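Local structure of TRAP dicarboxylate transporter-DctP subunit (Desulfovibrio salexigens, 4N6D) at residues Ile30-Ala35 / Ile237-Asn242; Asn78-Val83 / Lys137-Leu142; Ile90-Leu95 / Thr143-Ala148; Phe102-Val107 / Trp125-Lys130. The protein probably binds a small solute, likely a carboxylate, in the periplasm and hands it to a TRAP-type membrane transporter. One frame throughout, in Å; residues are numbered along the deposited sequence.

How the contacts relate
From the N terminus, the chain enters the sheet at strand 30-35. Contact 1 closes the longest loop, bringing this strand near strand 234-240, and the other three contacts all lie within that loop. Contact 2 opens at helix 79-85 and closes at the start of strand 139-146. Contact 3 opens on strand 90-94 and closes further along the same strand 139-146. Contacts 2 and 3 therefore cross. Contact 4 is enclosed by both. Contacts 1 and 3 each span one intervening strand of the sheet. Contact 2 adds a helix to the sheet, and contact 4 joins the loop 102-107 to helix 117-131 within the crossover between strands 90-94 and 139-146.

Contact 1 of 4, residues Ile30-Ala35 / Ile237-Asn242; sequences ISLSYA and IIMNMN
The ring of Tyr34 meets Ile237 obliquely, and the two side chains cross at about a right angle. The ring carbon CZ of Tyr34 lies 3.8 Å from CG2 of Ile237. The ring of Trp51 meets the same tyrosine with its plane steeply inclined, at about 70°. The hydroxyl end does most of the touching: Tyr34 OH is 3.3 Å from Ile237 CD1. CG of Tyr34 stands opposite the backbone N (chi1 -170°), which carries the ring toward Ile237. The buried hydroxyl is satisfied by a hydrogen bond with Gln47 NE2. Further along, Met239 is extended beyond CG (chi2 171°), and its CE methyl sits 3.7 Å from CD2 of Leu32. These two side chains also cross nearly at right angles. The backbones do not pair directly. Strand 90-94 runs between strands 30-35 and 234-240, and the side chain of its Ile90 touches both Tyr34 and Ile237. On its outer side strand 30-35 pairs with strand 63-68, while strand 234-240 is flanked by strand 139-146.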
loop_
_atom_site.group_PDB
_atom_site.type_symbol
_atom_site.label_atom_id
_atom_site.label_comp_id
_atom_site.label_asym_id
_atom_site.label_seq_id
_atom_site.Cartn_x
_atom_site.Cartn_y
_atom_site.Cartn_z
ATOM N N ILE A 30 -18.663 24.936 -3.567
ATOM C CA ILE A 30 -18.714 23.477 -3.584
ATOM C C ILE A 30 -17.987 23.008 -2.349
ATOM O O ILE A 30 -16.854 23.434 -2.095
ATOM C CB ILE A 30 -17.994 22.910 -4.837
ATOM C CG1 ILE A 30 -18.729 23.300 -6.126
ATOM C CG2 ILE A 30 -17.893 21.399 -4.759
ATOM C CD1 ILE A 30 -17.877 23.115 -7.376
ATOM N N SER A 31 -18.633 22.151 -1.566
ATOM C CA SER A 31 -18.077 21.699 -0.302
ATOM C C SER A 31 -18.045 20.185 -0.333
ATOM O O SER A 31 -19.067 19.544 -0.586
ATOM C CB SER A 31 -18.941 22.176 0.866
ATOM O OG SER A 31 -18.362 21.832 2.128
ATOM N N LEU A 32 -16.873 19.605 -0.109
ATOM C CA LEU A 32 -16.734 18.153 -0.178
ATOM C C LEU A 32 -16.196 17.586 1.133
ATOM O O LEU A 32 -15.191 18.076 1.655
ATOM C CB LEU A 32 -15.771 17.787 -1.290
ATOM C CG LEU A 32 -16.160 18.270 -2.686
ATOM C CD1 LEU A 32 -15.018 18.087 -3.657
ATOM C CD2 LEU A 32 -17.431 17.556 -3.136
ATOM N N SER A 33 -16.809 16.519 1.628
ATOM C CA SER A 33 -16.285 15.800 2.777
ATOM C C SER A 33 -15.409 14.637 2.310
ATOM O O SER A 33 -15.722 13.990 1.320
ATOM C CB SER A 33 -17.426 15.259 3.646
ATOM O OG SER A 33 -18.277 14.454 2.840
ATOM N N TYR A 34 -14.313 14.384 3.027
ATOM C CA TYR A 34 -13.341 13.375 2.647
ATOM C C TYR A 34 -13.102 12.490 3.874
ATOM O O TYR A 34 -12.479 12.904 4.868
ATOM C CB TYR A 34 -12.089 14.107 2.131
ATOM C CG TYR A 34 -11.008 13.297 1.456
ATOM C CD1 TYR A 34 -10.290 13.849 0.414
ATOM C CD2 TYR A 34 -10.652 12.027 1.888
ATOM C CE1 TYR A 34 -9.246 13.156 -0.196
ATOM C CE2 TYR A 34 -9.619 11.326 1.271
ATOM C CZ TYR A 34 -8.917 11.907 0.237
ATOM O OH TYR A 34 -7.873 11.264 -0.389
ATOM N N ALA A 35 -13.668 11.284 3.821
ATOM C CA ALA A 35 -13.551 10.309 4.901
ATOM C C ALA A 35 -12.264 9.513 4.744
ATOM O O ALA A 35 -11.870 9.184 3.638
ATOM C CB ALA A 35 -14.753 9.371 4.896
ATOM N N ILE A 237 -8.744 6.227 -3.814
ATOM C CA ILE A 237 -9.565 7.349 -3.354
ATOM C C ILE A 237 -10.769 7.453 -4.280
ATOM O O ILE A 237 -10.635 7.652 -5.496
ATOM C CB ILE A 237 -8.780 8.660 -3.333
ATOM C CG1 ILE A 237 -7.497 8.525 -2.482
ATOM C CG2 ILE A 237 -9.686 9.798 -2.846
ATOM C CD1 ILE A 237 -7.734 8.028 -1.045
ATOM N N ILE A 238 -11.952 7.255 -3.704
ATOM C CA ILE A 238 -13.189 7.188 -4.482
ATOM C C ILE A 238 -14.096 8.362 -4.155
ATOM O O ILE A 238 -14.111 8.842 -3.022
ATOM C CB ILE A 238 -13.962 5.841 -4.237
ATOM C CG1 ILE A 238 -14.213 5.581 -2.745
ATOM C CG2 ILE A 238 -13.206 4.663 -4.868
ATOM C CD1 ILE A 238 -15.248 4.462 -2.460
ATOM N N MET A 239 -14.857 8.798 -5.160
ATOM C CA MET A 239 -15.797 9.888 -4.986
ATOM C C MET A 239 -17.191 9.453 -5.433
ATOM O O MET A 239 -17.351 8.747 -6.434
ATOM C CB MET A 239 -15.322 11.095 -5.794
ATOM C CG MET A 239 -16.260 12.285 -5.702
ATOM S SD MET A 239 -15.555 13.769 -6.436
ATOM C CE MET A 239 -16.578 15.021 -5.696
ATOM N N ASN A 240 -18.188 9.888 -4.675
ATOM C CA ASN A 240 -19.590 9.615 -4.981
ATOM C C ASN A 240 -19.929 10.171 -6.363
ATOM O O ASN A 240 -19.520 11.287 -6.700
ATOM C CB ASN A 240 -20.461 10.281 -3.919
ATOM C CG ASN A 240 -21.918 10.217 -4.255
ATOM O OD1 ASN A 240 -22.437 11.107 -4.922
ATOM N ND2 ASN A 240 -22.602 9.177 -3.778
ATOM N N MET A 241 -20.629 9.392 -7.175
ATOM C CA MET A 241 -20.892 9.802 -8.548
ATOM C C MET A 241 -21.783 11.036 -8.641
ATOM O O MET A 241 -21.562 11.896 -9.502
ATOM C CB MET A 241 -21.505 8.659 -9.360
ATOM C CG MET A 241 -21.564 8.969 -10.815
ATOM S SD MET A 241 -19.936 8.912 -11.535
ATOM C CE MET A 241 -19.649 7.145 -11.456
ATOM N N ASN A 242 -22.803 11.154 -7.789
ATOM C CA ASN A 242 -23.584 12.386 -7.809
ATOM C C ASN A 242 -22.742 13.614 -7.460
ATOM O O ASN A 242 -22.871 14.677 -8.073
ATOM C CB ASN A 242 -24.784 12.262 -6.870
ATOM C CG ASN A 242 -25.746 11.199 -7.320
ATOM O OD1 ASN A 242 -25.840 10.133 -6.717
ATOM N ND2 ASN A 242 -26.468 11.477 -8.367
#

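Contact 2 of 4, residues Asn78-Val83 / Lys137-Leu142; sequences NTLRGV and KRFKVL. With I3C (5-amino-2,4,6-triiodobenzene-1,3-dicarboxylic acid), chain C.
Phe139 turns the edge of its ring to a backbone carbonyl: its CZ lies 3.8 Å from Leu80 O, near the ring plane. The setting is a helix-on-sheet packing of the periplasmic binding protein fold, with helix 79-85 laid against the start of strand 139-146. Two side chains of the helix also pack on the ring. Leu80 CD2 is 3.9 Å from Phe139 CE2, and Val83 CG1 is 3.9 Å from Phe139 CE1. Leu80 crosses the phenylalanine at about a right angle. Arg138 CB covers one face of the ring, over its centre. Ile238 of strand 234-240 also packs on Phe139. Beyond this core, Arg81, Met84 and Arg138 hold the phasing compound triiodo-aminoisophthalic acid. Its amine N13 and iodine I2 lie over one face of the Arg138 guanidinium, and Lys137 CE lies on the opposite face. Arg81, its chain bent at chi2 (67°), takes one carboxylate in a two-pronged grip: NH1 to O11 is bent (136°), whereas NH2 to O12 is 2.6 Å and almost straight (177°).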
loop_
_atom_site.group_PDB
_atom_site.type_symbol
_atom_site.label_atom_id
_atom_site.label_comp_id
_atom_site.label_asym_id
_atom_site.label_seq_id
_atom_site.Cartn_x
_atom_site.Cartn_y
_atom_site.Cartn_z
ATOM N N ASN A 78 -17.581 0.988 6.682
ATOM C CA ASN A 78 -18.644 1.636 5.926
ATOM C C ASN A 78 -18.186 2.727 4.953
ATOM O O ASN A 78 -18.986 3.542 4.516
ATOM C CB ASN A 78 -19.676 2.212 6.886
ATOM C CG ASN A 78 -19.088 3.236 7.826
ATOM O OD1 ASN A 78 -17.919 3.566 7.752
ATOM N ND2 ASN A 78 -19.918 3.739 8.746
ATOM N N THR A 79 -16.914 2.716 4.561
ATOM C CA THR A 79 -16.443 3.704 3.605
ATOM C C THR A 79 -17.020 3.452 2.214
ATOM O O THR A 79 -17.500 4.378 1.565
ATOM C CB THR A 79 -14.904 3.742 3.555
ATOM O OG1 THR A 79 -14.418 4.396 4.730
ATOM C CG2 THR A 79 -14.428 4.526 2.345
ATOM N N LEU A 80 -17.002 2.210 1.740
ATOM C CA LEU A 80 -17.562 1.931 0.401
ATOM C C LEU A 80 -19.028 2.260 0.309
ATOM O O LEU A 80 -19.483 3.007 -0.573
ATOM C CB LEU A 80 -17.377 0.466 0.014
ATOM C CG LEU A 80 -16.039 0.106 -0.592
ATOM C CD1 LEU A 80 -15.968 -1.403 -0.774
ATOM C CD2 LEU A 80 -15.837 0.806 -1.930
ATOM N N ARG A 81 -19.814 1.712 1.217
ATOM C CA ARG A 81 -21.238 1.969 1.168
ATOM C C ARG A 81 -21.537 3.427 1.480
ATOM O O ARG A 81 -22.414 4.058 0.883
ATOM C CB ARG A 81 -21.973 1.081 2.164
ATOM C CG ARG A 81 -23.453 1.037 1.917
ATOM C CD ARG A 81 -23.776 0.333 0.594
ATOM N NE ARG A 81 -25.210 0.431 0.341
ATOM C CZ ARG A 81 -25.759 0.706 -0.834
ATOM N NH1 ARG A 81 -25.002 0.885 -1.907
ATOM N NH2 ARG A 81 -27.077 0.781 -0.922
ATOM N N GLY A 82 -20.795 3.973 2.436
ATOM C CA GLY A 82 -20.986 5.358 2.819
ATOM C C GLY A 82 -20.744 6.354 1.704
ATOM O O GLY A 82 -21.471 7.332 1.545
ATOM N N VAL A 83 -19.697 6.140 0.927
ATOM C CA VAL A 83 -19.466 7.018 -0.201
ATOM C C VAL A 83 -20.546 6.799 -1.281
ATOM O O VAL A 83 -21.060 7.753 -1.875
ATOM C CB VAL A 83 -18.045 6.831 -0.757
ATOM C CG1 VAL A 83 -17.893 7.578 -2.071
ATOM C CG2 VAL A 83 -17.019 7.329 0.251
ATOM N N LYS A 137 -16.963 1.028 -11.091
ATOM C CA LYS A 137 -17.929 1.697 -11.958
ATOM C C LYS A 137 -18.902 2.629 -11.238
ATOM O O LYS A 137 -19.451 3.549 -11.859
ATOM C CB LYS A 137 -18.733 0.667 -12.760
ATOM C CG LYS A 137 -19.789 -0.062 -11.927
ATOM C CD LYS A 137 -20.662 -0.972 -12.782
ATOM C CE LYS A 137 -22.144 -0.727 -12.531
ATOM N NZ LYS A 137 -22.886 -2.014 -12.317
ATOM N N ARG A 138 -19.104 2.421 -9.942
ATOM C CA ARG A 138 -20.040 3.239 -9.171
ATOM C C ARG A 138 -19.442 4.560 -8.720
ATOM O O ARG A 138 -20.164 5.421 -8.207
ATOM C CB ARG A 138 -20.494 2.478 -7.945
ATOM C CG ARG A 138 -21.179 1.184 -8.295
ATOM C CD ARG A 138 -22.629 1.220 -7.975
ATOM N NE ARG A 138 -23.208 -0.109 -8.140
ATOM C CZ ARG A 138 -24.085 -0.452 -9.071
ATOM N NH1 ARG A 138 -24.539 -1.702 -9.112
ATOM N NH2 ARG A 138 -24.516 0.444 -9.952
ATOM N N PHE A 139 -18.132 4.707 -8.891
ATOM C CA PHE A 139 -17.407 5.857 -8.342
ATOM C C PHE A 139 -16.606 6.600 -9.388
ATOM O O PHE A 139 -16.285 6.049 -10.443
ATOM C CB PHE A 139 -16.412 5.386 -7.282
ATOM C CG PHE A 139 -17.027 4.574 -6.203
ATOM C CD1 PHE A 139 -17.830 5.168 -5.246
ATOM C CD2 PHE A 139 -16.801 3.220 -6.131
ATOM C CE1 PHE A 139 -18.405 4.408 -4.230
ATOM C CE2 PHE A 139 -17.388 2.455 -5.136
ATOM C CZ PHE A 139 -18.181 3.042 -4.191
ATOM N N LYS A 140 -16.263 7.844 -9.094
ATOM C CA LYS A 140 -15.113 8.471 -9.732
ATOM C C LYS A 140 -13.875 8.090 -8.924
ATOM O O LYS A 140 -13.836 8.297 -7.711
ATOM C CB LYS A 140 -15.251 9.986 -9.763
ATOM C CG LYS A 140 -13.951 10.691 -10.193
ATOM C CD LYS A 140 -13.568 10.388 -11.638
ATOM C CE LYS A 140 -12.331 11.184 -12.024
ATOM N NZ LYS A 140 -12.034 11.108 -13.466
ATOM N N VAL A 141 -12.879 7.507 -9.583
ATOM C CA VAL A 141 -11.626 7.206 -8.921
ATOM C C VAL A 141 -10.724 8.436 -9.014
ATOM O O VAL A 141 -10.276 8.794 -10.112
ATOM C CB VAL A 141 -10.948 5.971 -9.527
ATOM C CG1 VAL A 141 -9.609 5.728 -8.866
ATOM C CG2 VAL A 141 -11.855 4.739 -9.373
ATOM N N LEU A 142 -10.504 9.105 -7.885
ATOM C CA LEU A 142 -9.775 10.375 -7.874
ATOM C C LEU A 142 -8.270 10.162 -7.936
ATOM O O LEU A 142 -7.562 10.973 -8.534
ATOM C CB LEU A 142 -10.103 11.192 -6.622
ATOM C CG LEU A 142 -11.542 11.699 -6.613
ATOM C CD1 LEU A 142 -11.802 12.367 -5.282
ATOM C CD2 LEU A 142 -11.740 12.664 -7.742
HETATM I I3 I3C C . -30.004 2.070 -9.916
HETATM I I2 I3C C . -26.002 0.032 -5.830
HETATM I I1 I3C C . -30.086 4.126 -4.293
HETATM O O8 I3C C . -32.038 3.222 -7.274
HETATM O O9 I3C C . -30.691 4.927 -7.633
HETATM C C10 I3C C . -27.654 2.074 -4.061
HETATM N N13 I3C C . -27.525 0.351 -8.666
HETATM C C1 I3C C . -29.728 2.853 -7.015
HETATM C C6 I3C C . -29.178 2.030 -7.979
HETATM C C5 I3C C . -28.107 1.204 -7.682
HETATM C C4 I3C C . -27.625 1.224 -6.396
HETATM C C3 I3C C . -28.176 2.053 -5.442
HETATM C C2 I3C C . -29.236 2.864 -5.739
HETATM C C7 I3C C . -30.882 3.722 -7.328
HETATM O O11 I3C C . -26.758 2.886 -3.716
HETATM O O12 I3C C . -28.146 1.260 -3.242
#

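Contact 3 of 4, residues Ile90-Leu95 / Thr143-Ala148; sequences IGCVSL and TMFASA. With EDO (1,2-ethanediol), chain E.
Strands 90-94 and 139-146 run parallel with strand 234-240 between them, antiparallel to both, and their nearest CA atoms, Cys92 and Met144, are 9.2 Å apart. Side chains bridge this gap on both faces of the sheet. On one face, with CG between its backbone N and carbonyl carbon (chi1 51°), Phe145 brings CZ to 4.4 Å from Cys92 SG, which approaches the ring obliquely. The Phe145 ring also lies close to parallel with that of Phe235, on the strand in the middle. On the other face Leu95 CD1 comes to 4.3 Å from the CE methyl of Met144, a light apolar contact. Helix 43-58 covers the Cys92 face through Pro44 and Gln47, and Leu124 and Tyr128 of helix 117-131 pack on Met144. Just past the strand, Ser147 OG donates to Ala148 O at 2.9 Å. An ethanediol, probably from the crystallisation liquor and also bonded to His98 NE2, takes the N-H of Ser94 on its O1 at 2.8 Å, with a bent angle of 146°. The strand order 2-1-3-5-4, with the fifth strand alone reversed and helices on both faces, is that of a type II periplasmic binding protein domain, as expected for the DctP family.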
loop_
_atom_site.group_PDB
_atom_site.type_symbol
_atom_site.label_atom_id
_atom_site.label_comp_id
_atom_site.label_asym_id
_atom_site.label_seq_id
_atom_site.Cartn_x
_atom_site.Cartn_y
_atom_site.Cartn_z
ATOM N N ILE A 90 -16.169 11.720 -0.561
ATOM C CA ILE A 90 -14.917 11.077 -0.929
ATOM C C ILE A 90 -14.482 10.188 0.199
ATOM O O ILE A 90 -14.750 10.476 1.370
ATOM C CB ILE A 90 -13.803 12.141 -1.167
ATOM C CG1 ILE A 90 -14.204 13.103 -2.277
ATOM C CG2 ILE A 90 -12.454 11.461 -1.469
ATOM C CD1 ILE A 90 -13.272 14.337 -2.343
ATOM N N GLY A 91 -13.849 9.078 -0.134
ATOM C CA GLY A 91 -13.337 8.170 0.878
ATOM C C GLY A 91 -12.112 7.410 0.400
ATOM O O GLY A 91 -11.853 7.326 -0.805
ATOM N N CYS A 92 -11.374 6.874 1.370
ATOM C CA CYS A 92 -10.137 6.104 1.155
ATOM C C CYS A 92 -10.362 4.628 1.438
ATOM O O CYS A 92 -10.779 4.235 2.549
ATOM C CB CYS A 92 -9.051 6.623 2.075
ATOM S SG CYS A 92 -7.449 5.769 1.849
ATOM N N VAL A 93 -10.075 3.809 0.432
ATOM C CA VAL A 93 -10.280 2.375 0.525
ATOM C C VAL A 93 -8.959 1.615 0.455
ATOM O O VAL A 93 -8.181 1.805 -0.468
ATOM C CB VAL A 93 -11.206 1.883 -0.585
ATOM C CG1 VAL A 93 -11.384 0.367 -0.512
ATOM C CG2 VAL A 93 -12.569 2.599 -0.515
ATOM N N SER A 94 -8.727 0.738 1.428
ATOM C CA SER A 94 -7.630 -0.224 1.376
ATOM C C SER A 94 -8.169 -1.474 0.699
ATOM O O SER A 94 -8.973 -2.191 1.271
ATOM C CB SER A 94 -7.144 -0.554 2.787
ATOM O OG SER A 94 -6.102 -1.523 2.752
ATOM N N LEU A 95 -7.744 -1.737 -0.531
ATOM C CA LEU A 95 -8.405 -2.778 -1.314
ATOM C C LEU A 95 -8.332 -4.163 -0.669
ATOM O O LEU A 95 -9.260 -4.951 -0.803
ATOM C CB LEU A 95 -7.845 -2.851 -2.738
ATOM C CG LEU A 95 -7.730 -1.537 -3.511
ATOM C CD1 LEU A 95 -7.265 -1.843 -4.954
ATOM C CD2 LEU A 95 -9.046 -0.757 -3.549
ATOM N N THR A 143 -7.783 9.139 -7.244
ATOM C CA THR A 143 -6.365 8.753 -7.317
ATOM C C THR A 143 -6.227 7.352 -6.728
ATOM O O THR A 143 -7.185 6.794 -6.189
ATOM C CB THR A 143 -5.392 9.754 -6.613
ATOM O OG1 THR A 143 -4.044 9.463 -7.015
ATOM C CG2 THR A 143 -5.501 9.665 -5.113
ATOM N N MET A 144 -5.049 6.768 -6.883
ATOM C CA MET A 144 -4.721 5.505 -6.234
ATOM C C MET A 144 -3.280 5.594 -5.806
ATOM O O MET A 144 -2.510 6.393 -6.340
ATOM C CB MET A 144 -4.896 4.323 -7.170
ATOM C CG MET A 144 -6.332 4.194 -7.669
ATOM S SD MET A 144 -6.490 2.811 -8.775
ATOM C CE MET A 144 -6.737 1.505 -7.581
ATOM N N PHE A 145 -2.916 4.777 -4.825
ATOM C CA PHE A 145 -1.532 4.707 -4.382
ATOM C C PHE A 145 -1.314 3.441 -3.569
ATOM O O PHE A 145 -2.247 2.716 -3.290
ATOM C CB PHE A 145 -1.147 5.943 -3.569
ATOM C CG PHE A 145 -2.091 6.252 -2.458
ATOM C CD1 PHE A 145 -2.022 5.572 -1.262
ATOM C CD2 PHE A 145 -3.043 7.244 -2.605
ATOM C CE1 PHE A 145 -2.918 5.859 -0.226
ATOM C CE2 PHE A 145 -3.935 7.541 -1.570
ATOM C CZ PHE A 145 -3.877 6.843 -0.394
ATOM N N ALA A 146 -0.070 3.183 -3.221
ATOM C CA ALA A 146 0.298 1.969 -2.505
ATOM C C ALA A 146 1.221 2.293 -1.356
ATOM O O ALA A 146 1.974 3.272 -1.390
ATOM C CB ALA A 146 0.994 0.979 -3.429
ATOM N N SER A 147 1.190 1.434 -0.339
ATOM C CA SER A 147 2.143 1.510 0.751
ATOM C C SER A 147 3.563 1.224 0.250
ATOM O O SER A 147 3.761 0.849 -0.903
ATOM C CB SER A 147 1.766 0.476 1.796
ATOM O OG SER A 147 2.061 -0.833 1.322
ATOM N N ALA A 148 4.547 1.395 1.127
ATOM C CA ALA A 148 5.881 0.879 0.896
ATOM C C ALA A 148 5.822 -0.624 1.062
ATOM O O ALA A 148 4.876 -1.152 1.662
ATOM C CB ALA A 148 6.864 1.471 1.882
HETATM C C1 EDO E . -11.251 0.423 4.358
HETATM O O1 EDO E . -10.747 -0.214 3.185
HETATM C C2 EDO E . -12.268 1.422 3.849
HETATM O O2 EDO E . -13.102 0.719 2.910
#

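Contact 4 of 4, residues Phe102-Val107 / Trp125-Lys130; sequences FPLSSV and WDLYTK
Leu127 puts one methyl, CD2, 3.7 Å from Leu104 CD2 and 3.8 Å from Val107 CG1, the latter residue in the short 3-10 turn that starts at Ser105. The contact is purely apolar and buried. The torsion at chi1 (-173°, CG anti to the backbone N) extends the leucine from the helix, which brings CD2 to both residues. Val325 of helix 322-337 touches both Leu104 and Val107 and continues the apolar cluster. A second shell fixes the loop. Phe102 O accepts from both Ser106 N and Ser106 OG, at 3.0 and 2.7 Å, and the two donors reach it from opposite faces of the carbonyl plane. Ser106 OG is also hydrogen-bonded to Trp311 NE1, and the carboxylate of Glu135 binds the N-H groups of Leu104 and Ser105, one on each oxygen. On the helix, Thr129 OG1 donates to Trp125 O at 3.0 Å, from above the carbonyl plane. Asp126 forms salt bridges with Lys335 and Arg260, and Lys130 forms one with Asp328, tying this helix to helices 249-285 and 322-337. Loop and helix both belong to the connection between the parallel strands 90-94 and 139-146, a beta-alpha-beta crossover with helix 117-131 packed on the sheet.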
loop_
_atom_site.group_PDB
_atom_site.type_symbol
_atom_site.label_atom_id
_atom_site.label_comp_id
_atom_site.label_asym_id
_atom_site.label_seq_id
_atom_site.Cartn_x
_atom_site.Cartn_y
_atom_site.Cartn_z
ATOM N N PHE A 102 -12.531 -6.259 -5.608
ATOM C CA PHE A 102 -11.593 -5.641 -6.564
ATOM C C PHE A 102 -10.766 -6.697 -7.290
ATOM O O PHE A 102 -9.560 -6.784 -7.115
ATOM C CB PHE A 102 -10.685 -4.669 -5.821
ATOM C CG PHE A 102 -11.453 -3.618 -5.069
ATOM C CD1 PHE A 102 -12.043 -2.574 -5.736
ATOM C CD2 PHE A 102 -11.596 -3.691 -3.688
ATOM C CE1 PHE A 102 -12.761 -1.619 -5.057
ATOM C CE2 PHE A 102 -12.337 -2.726 -3.016
ATOM C CZ PHE A 102 -12.899 -1.700 -3.705
ATOM N N PRO A 103 -11.421 -7.513 -8.113
ATOM C CA PRO A 103 -10.701 -8.634 -8.734
ATOM C C PRO A 103 -9.546 -8.215 -9.614
ATOM O O PRO A 103 -8.600 -9.003 -9.753
ATOM C CB PRO A 103 -11.769 -9.318 -9.577
ATOM C CG PRO A 103 -12.893 -8.342 -9.683
ATOM C CD PRO A 103 -12.864 -7.572 -8.404
ATOM N N LEU A 104 -9.610 -7.037 -10.227
ATOM C CA LEU A 104 -8.468 -6.608 -11.057
ATOM C C LEU A 104 -7.408 -5.933 -10.215
ATOM O O LEU A 104 -6.254 -6.376 -10.205
ATOM C CB LEU A 104 -8.889 -5.673 -12.191
ATOM C CG LEU A 104 -7.732 -5.443 -13.177
ATOM C CD1 LEU A 104 -8.236 -5.552 -14.603
ATOM C CD2 LEU A 104 -7.145 -4.100 -12.900
ATOM N N SER A 105 -7.782 -4.857 -9.511
ATOM C CA SER A 105 -6.794 -4.032 -8.819
ATOM C C SER A 105 -6.113 -4.750 -7.671
ATOM O O SER A 105 -5.002 -4.379 -7.289
ATOM C CB SER A 105 -7.406 -2.722 -8.318
ATOM O OG SER A 105 -7.963 -1.973 -9.407
ATOM N N SER A 106 -6.773 -5.763 -7.114
ATOM C CA SER A 106 -6.178 -6.592 -6.061
ATOM C C SER A 106 -4.875 -7.296 -6.491
ATOM O O SER A 106 -4.162 -7.857 -5.664
ATOM C CB SER A 106 -7.187 -7.621 -5.564
ATOM O OG SER A 106 -7.596 -8.498 -6.594
ATOM N N VAL A 107 -4.576 -7.278 -7.788
ATOM C CA VAL A 107 -3.320 -7.863 -8.256
ATOM C C VAL A 107 -2.178 -7.207 -7.502
ATOM O O VAL A 107 -1.133 -7.848 -7.210
ATOM C CB VAL A 107 -3.149 -7.703 -9.787
ATOM C CG1 VAL A 107 -2.948 -6.252 -10.171
ATOM C CG2 VAL A 107 -1.999 -8.566 -10.290
ATOM N N TRP A 125 -1.811 3.230 -10.590
ATOM C CA TRP A 125 -2.611 4.255 -11.274
ATOM C C TRP A 125 -2.646 3.976 -12.779
ATOM O O TRP A 125 -3.710 4.057 -13.417
ATOM C CB TRP A 125 -2.038 5.652 -10.993
ATOM C CG TRP A 125 -2.762 6.694 -11.753
ATOM C CD1 TRP A 125 -2.311 7.363 -12.857
ATOM C CD2 TRP A 125 -4.096 7.148 -11.524
ATOM N NE1 TRP A 125 -3.282 8.216 -13.322
ATOM C CE2 TRP A 125 -4.382 8.117 -12.510
ATOM C CE3 TRP A 125 -5.076 6.837 -10.574
ATOM C CZ2 TRP A 125 -5.610 8.769 -12.579
ATOM C CZ3 TRP A 125 -6.293 7.504 -10.634
ATOM C CH2 TRP A 125 -6.546 8.458 -11.621
ATOM N N ASP A 126 -1.487 3.656 -13.360
ATOM C CA ASP A 126 -1.441 3.336 -14.778
ATOM C C ASP A 126 -2.281 2.100 -15.122
ATOM O O ASP A 126 -2.948 2.062 -16.168
ATOM C CB ASP A 126 -0.010 3.098 -15.281
ATOM C CG ASP A 126 0.776 4.371 -15.488
ATOM O OD1 ASP A 126 0.200 5.477 -15.399
ATOM O OD2 ASP A 126 1.981 4.244 -15.818
ATOM N N LEU A 127 -2.233 1.078 -14.271
ATOM C CA LEU A 127 -2.992 -0.122 -14.542
ATOM C C LEU A 127 -4.481 0.198 -14.510
ATOM O O LEU A 127 -5.234 -0.251 -15.379
ATOM C CB LEU A 127 -2.648 -1.250 -13.558
ATOM C CG LEU A 127 -3.310 -2.573 -13.923
ATOM C CD1 LEU A 127 -2.543 -3.278 -15.061
ATOM C CD2 LEU A 127 -3.456 -3.498 -12.705
ATOM N N TYR A 128 -4.899 0.961 -13.504
ATOM C CA TYR A 128 -6.290 1.373 -13.395
ATOM C C TYR A 128 -6.709 2.163 -14.628
ATOM O O TYR A 128 -7.767 1.911 -15.201
ATOM C CB TYR A 128 -6.543 2.199 -12.118
ATOM C CG TYR A 128 -7.834 2.967 -12.247
ATOM C CD1 TYR A 128 -9.053 2.319 -12.111
ATOM C CD2 TYR A 128 -7.825 4.303 -12.612
ATOM C CE1 TYR A 128 -10.225 2.998 -12.288
ATOM C CE2 TYR A 128 -9.001 4.985 -12.790
ATOM C CZ TYR A 128 -10.182 4.330 -12.627
ATOM O OH TYR A 128 -11.358 5.020 -12.807
ATOM N N THR A 129 -5.887 3.116 -15.046
ATOM C CA THR A 129 -6.238 3.974 -16.162
ATOM C C THR A 129 -6.372 3.164 -17.457
ATOM O O THR A 129 -7.216 3.462 -18.317
ATOM C CB THR A 129 -5.198 5.074 -16.350
ATOM O OG1 THR A 129 -5.238 5.937 -15.203
ATOM C CG2 THR A 129 -5.491 5.865 -17.609
ATOM N N LYS A 130 -5.544 2.138 -17.587
ATOM C CA LYS A 130 -5.564 1.296 -18.767
ATOM C C LYS A 130 -6.800 0.398 -18.824
ATOM O O LYS A 130 -7.411 0.237 -19.882
ATOM C CB LYS A 130 -4.299 0.439 -18.840
ATOM C CG LYS A 130 -4.293 -0.499 -20.031
ATOM C CD LYS A 130 -3.046 -1.345 -20.103
ATOM C CE LYS A 130 -3.019 -2.108 -21.414
ATOM N NZ LYS A 130 -1.725 -2.767 -21.639
#